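Local coordinates for protein putative oxidoreductase yhhX (PDB 3F4L) that is a probable oxidoreductase of the Gfo/Idh/MocA family, which may act as an NADP-dependent scyllo-inositol dehydrogenase, at residues 52-56 / 57-61; 99-102 / 103-106. All coordinates share one frame; numbering follows the deposited sequence.

How the contacts relate
Both contacts are local, each leading into the first residues of a helix in the Rossmann domain, contact 1 from a strand and turn, contact 2 from a loop, and both are partly buried. They share no element: residues 52-61 lead from the edge strand 52-54 into the short helix 58-61, far from the centre of the chain, while residues 99-106 begin the longer helix 102-115 nearer the middle, with nearest atoms about 15 Å apart. Contact 1 is largely acidic on its outer side, its cap is a weak aspartate bond, and two carboxylates crowd each other. Contact 2 relies on threonine hydroxyls and good helical bonds, and its buried side faces helix 319-331.

Contact 1. Residues 52-56 / 57-61; sequences HFTSD and LDEVL
The backbone turns sharply between strand 52-54 and helix 58-61, and Glu59 N reaches back to Asp56 O in a weak, bent bond of 3.2 Å. The side chain of Asp56 adds a second bond: CG lies anti to the backbone N (chi1 173°), which brings OD1 to Asp58 N at 3.1 Å, a weak capping bond. Asp56 is also held from the strand, its N donating to Thr54 OG1 at 2.9 Å. Glu59 extends from the helix back toward the strand. Its OE1 meets the edge of the His52 ring in plane, 3.4 Å from NE2; the bond is long and weak but almost straight (169°), with ring and carboxylate nearly coplanar. The other oxygen, Glu59 OE2, stands only 2.8 Å from Asp56 OD2, the side chains crossing at about a right angle and the carboxylate planes 81° apart. Two acceptors this close would probably favour a proton on one of them. On the buried side Thr54 CG2 rests on Val60 CG2 at 3.8 Å. Val60 continues inward to Ala6 and His33, and Leu57 to Ile8 and Phe35, so the apolar side of the turn lies against strands 3-8 and 29-35. An ST turn at Thr54, followed by an aspartate-capped helix, thus ends edge strand 52-54 of the parallel sheet and starts the crossover to strand 66-71, the step that joins the two halves of a Rossmann fold.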
loop_
_atom_site.group_PDB
_atom_site.type_symbol
_atom_site.label_atom_id
_atom_site.label_comp_id
_atom_site.label_asym_id
_atom_site.label_seq_id
_atom_site.Cartn_x
_atom_site.Cartn_y
_atom_site.Cartn_z
ATOM N N HIS A 52 -22.824 -40.423 -13.186
ATOM C CA HIS A 52 -22.343 -41.202 -14.322
ATOM C C HIS A 52 -21.034 -40.582 -14.805
ATOM O O HIS A 52 -21.035 -39.463 -15.328
ATOM C CB HIS A 52 -23.368 -41.177 -15.461
ATOM C CG HIS A 52 -22.862 -41.749 -16.754
ATOM N ND1 HIS A 52 -22.462 -43.063 -16.888
ATOM C CD2 HIS A 52 -22.688 -41.183 -17.972
ATOM C CE1 HIS A 52 -22.066 -43.281 -18.129
ATOM N NE2 HIS A 52 -22.192 -42.155 -18.809
ATOM N N PHE A 53 -19.922 -41.289 -14.612
ATOM C CA PHE A 53 -18.622 -40.804 -15.063
ATOM C C PHE A 53 -18.391 -41.328 -16.473
ATOM O O PHE A 53 -18.682 -42.477 -16.763
ATOM C CB PHE A 53 -17.502 -41.293 -14.137
ATOM C CG PHE A 53 -17.513 -40.644 -12.784
ATOM C CD1 PHE A 53 -18.269 -41.172 -11.744
ATOM C CD2 PHE A 53 -16.793 -39.479 -12.559
ATOM C CE1 PHE A 53 -18.304 -40.537 -10.497
ATOM C CE2 PHE A 53 -16.822 -38.840 -11.321
ATOM C CZ PHE A 53 -17.580 -39.369 -10.289
ATOM N N THR A 54 -17.848 -40.494 -17.346
ATOM C CA THR A 54 -17.641 -40.900 -18.728
ATOM C C THR A 54 -16.450 -40.206 -19.373
ATOM O O THR A 54 -16.027 -39.139 -18.929
ATOM C CB THR A 54 -18.916 -40.582 -19.557
ATOM O OG1 THR A 54 -18.664 -40.774 -20.953
ATOM C CG2 THR A 54 -19.345 -39.149 -19.323
ATOM N N SER A 55 -15.917 -40.825 -20.422
ATOM C CA SER A 55 -14.799 -40.273 -21.165
ATOM C C SER A 55 -15.268 -39.919 -22.572
ATOM O O SER A 55 -14.467 -39.594 -23.447
ATOM C CB SER A 55 -13.648 -41.273 -21.224
ATOM O OG SER A 55 -13.031 -41.383 -19.952
ATOM N N ASP A 56 -16.582 -39.993 -22.773
ATOM C CA ASP A 56 -17.206 -39.655 -24.047
ATOM C C ASP A 56 -17.961 -38.347 -23.815
ATOM O O ASP A 56 -19.040 -38.334 -23.222
ATOM C CB ASP A 56 -18.169 -40.771 -24.475
ATOM C CG ASP A 56 -18.976 -40.419 -25.716
ATOM O OD1 ASP A 56 -18.679 -39.391 -26.370
ATOM O OD2 ASP A 56 -19.911 -41.185 -26.041
ATOM N N LEU A 57 -17.380 -37.247 -24.283
ATOM C CA LEU A 57 -17.982 -35.938 -24.093
ATOM C C LEU A 57 -19.344 -35.817 -24.762
ATOM O O LEU A 57 -20.238 -35.160 -24.238
ATOM C CB LEU A 57 -17.030 -34.854 -24.604
ATOM C CG LEU A 57 -17.424 -33.384 -24.412
ATOM C CD1 LEU A 57 -18.014 -33.149 -23.030
ATOM C CD2 LEU A 57 -16.199 -32.522 -24.623
ATOM N N ASP A 58 -19.514 -36.463 -25.911
ATOM C CA ASP A 58 -20.791 -36.388 -26.609
ATOM C C ASP A 58 -21.947 -36.922 -25.767
ATOM O O ASP A 58 -23.063 -36.403 -25.844
ATOM C CB ASP A 58 -20.713 -37.124 -27.947
ATOM C CG ASP A 58 -19.907 -36.355 -28.977
ATOM O OD1 ASP A 58 -20.160 -35.143 -29.137
ATOM O OD2 ASP A 58 -19.028 -36.953 -29.627
ATOM N N GLU A 59 -21.677 -37.948 -24.963
ATOM C CA GLU A 59 -22.692 -38.532 -24.089
ATOM C C GLU A 59 -23.226 -37.504 -23.093
ATOM O O GLU A 59 -24.289 -37.690 -22.497
ATOM C CB GLU A 59 -22.113 -39.719 -23.319
ATOM C CG GLU A 59 -22.205 -41.044 -24.051
ATOM C CD GLU A 59 -21.441 -42.143 -23.344
ATOM O OE1 GLU A 59 -21.492 -42.181 -22.094
ATOM O OE2 GLU A 59 -20.798 -42.967 -24.035
ATOM N N VAL A 60 -22.475 -36.426 -22.907
ATOM C CA VAL A 60 -22.885 -35.372 -21.990
ATOM C C VAL A 60 -23.565 -34.238 -22.758
ATOM O O VAL A 60 -24.685 -33.842 -22.438
ATOM C CB VAL A 60 -21.677 -34.786 -21.217
ATOM C CG1 VAL A 60 -22.153 -33.706 -20.276
ATOM C CG2 VAL A 60 -20.957 -35.890 -20.444
ATOM N N LEU A 61 -22.885 -33.728 -23.780
ATOM C CA LEU A 61 -23.426 -32.628 -24.571
ATOM C C LEU A 61 -24.703 -32.989 -25.323
ATOM O O LEU A 61 -25.472 -32.105 -25.705
ATOM C CB LEU A 61 -22.367 -32.109 -25.546
ATOM C CG LEU A 61 -21.106 -31.560 -24.871
ATOM C CD1 LEU A 61 -20.179 -30.959 -25.924
ATOM C CD2 LEU A 61 -21.493 -30.515 -23.832
#

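Contact 2. Residues 99-102 / 103-106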
loop_
_atom_site.group_PDB
_atom_site.type_symbol
_atom_site.label_atom_id
_atom_site.label_comp_id
_atom_site.label_asym_id
_atom_site.label_seq_id
_atom_site.Cartn_x
_atom_site.Cartn_y
_atom_site.Cartn_z
ATOM N N THR A 99 -10.856 -17.416 -20.390
ATOM C CA THR A 99 -10.295 -17.684 -21.712
ATOM C C THR A 99 -8.860 -17.207 -21.683
ATOM O O THR A 99 -8.473 -16.445 -20.793
ATOM C CB THR A 99 -11.026 -16.918 -22.844
ATOM O OG1 THR A 99 -11.122 -15.528 -22.505
ATOM C CG2 THR A 99 -12.415 -17.494 -23.072
ATOM N N PRO A 100 -8.042 -17.661 -22.642
ATOM C CA PRO A 100 -6.648 -17.218 -22.649
ATOM C C PRO A 100 -6.537 -15.745 -23.015
ATOM O O PRO A 100 -5.600 -15.063 -22.588
ATOM C CB PRO A 100 -6.000 -18.113 -23.710
ATOM C CG PRO A 100 -6.859 -19.357 -23.689
ATOM C CD PRO A 100 -8.246 -18.763 -23.601
ATOM N N THR A 101 -7.498 -15.257 -23.796
ATOM C CA THR A 101 -7.472 -13.871 -24.252
ATOM C C THR A 101 -8.798 -13.122 -24.227
ATOM O O THR A 101 -9.877 -13.713 -24.129
ATOM C CB THR A 101 -6.935 -13.785 -25.688
ATOM O OG1 THR A 101 -7.947 -14.229 -26.603
ATOM C CG2 THR A 101 -5.714 -14.664 -25.843
ATOM N N LEU A 102 -8.696 -11.802 -24.355
ATOM C CA LEU A 102 -9.849 -10.911 -24.356
ATOM C C LEU A 102 -10.751 -11.182 -25.563
ATOM O O LEU A 102 -11.978 -11.243 -25.439
ATOM C CB LEU A 102 -9.350 -9.463 -24.361
ATOM C CG LEU A 102 -10.316 -8.294 -24.162
ATOM C CD1 LEU A 102 -11.084 -8.461 -22.860
ATOM C CD2 LEU A 102 -9.517 -6.986 -24.153
ATOM N N ALA A 103 -10.142 -11.349 -26.734
ATOM C CA ALA A 103 -10.903 -11.622 -27.950
ATOM C C ALA A 103 -11.722 -12.917 -27.817
ATOM O O ALA A 103 -12.906 -12.943 -28.150
ATOM C CB ALA A 103 -9.954 -11.711 -29.151
ATOM N N GLN A 104 -11.098 -13.990 -27.334
ATOM C CA GLN A 104 -11.820 -15.250 -27.167
ATOM C C GLN A 104 -12.989 -15.082 -26.203
ATOM O O GLN A 104 -14.054 -15.665 -26.404
ATOM C CB GLN A 104 -10.892 -16.350 -26.653
ATOM C CG GLN A 104 -9.987 -16.928 -27.713
ATOM C CD GLN A 104 -9.013 -17.936 -27.153
ATOM O OE1 GLN A 104 -8.057 -17.578 -26.462
ATOM N NE2 GLN A 104 -9.251 -19.208 -27.439
ATOM N N ALA A 105 -12.782 -14.293 -25.153
ATOM C CA ALA A 105 -13.837 -14.047 -24.179
ATOM C C ALA A 105 -14.986 -13.350 -24.897
ATOM O O ALA A 105 -16.147 -13.731 -24.761
ATOM C CB ALA A 105 -13.321 -13.169 -23.052
ATOM N N LYS A 106 -14.649 -12.330 -25.677
ATOM C CA LYS A 106 -15.662 -11.587 -26.410
ATOM C C LYS A 106 -16.406 -12.502 -27.371
ATOM O O LYS A 106 -17.602 -12.336 -27.583
ATOM C CB LYS A 106 -15.017 -10.423 -27.168
ATOM C CG LYS A 106 -14.439 -9.360 -26.244
ATOM C CD LYS A 106 -13.947 -8.133 -27.005
ATOM C CE LYS A 106 -13.522 -7.055 -26.027
ATOM N NZ LYS A 106 -12.847 -5.901 -26.673
#
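This is a helix N-cap contact: Thr101 precedes helix 102-115, which follows strand 91-94 of the Rossmann sheet and leads on to the edge strand 119-121. Thr101 OG1 accepts from Gln104 N at 3.2 Å along an almost straight line (169°). The same hydroxyl gives a weak bond back to the side chain of Gln104, whose OE1 lies 3.4 Å away, so backbone and amide of one residue both address it. Gln104 gets there by running out from CG in an extended chain and crossing Pro100 at about a right angle, its OE1 sitting 3.1 Å from Pro100 CD. Thr101 O takes two donors from opposite faces of its carbonyl plane: Ala105 N at 3.1 Å, an ordinary helical bond, and Thr99 OG1 at 2.7 Å. Thr99 can make that bond because OG1 is set between its own N and carbonyl carbon (chi1 51°), which also leaves the hydroxyl 3.3 Å from Ala105 CB. With an alanine in place of Thr99, Thr101 O is likely to lose its second donor, and a small gap would probably open beside the methyl of Ala105. One step further, Lys106 N bonds to Leu102 O, and the lysine chain runs on until CE touches Leu102 CG at 3.9 Å. Helix 319-331 packs against this helix start, with Leu326 meeting Thr99 and Ala105, and Leu323 meeting Leu102 and Lys106. Capping here rests on the uncharged hydroxyl of Thr101, which takes up a first-turn N-H that has no helical carbonyl before it; the buried hydroxyl of Thr99 instead gives its proton to the N-cap carbonyl, tying the loop before the helix to its first turn.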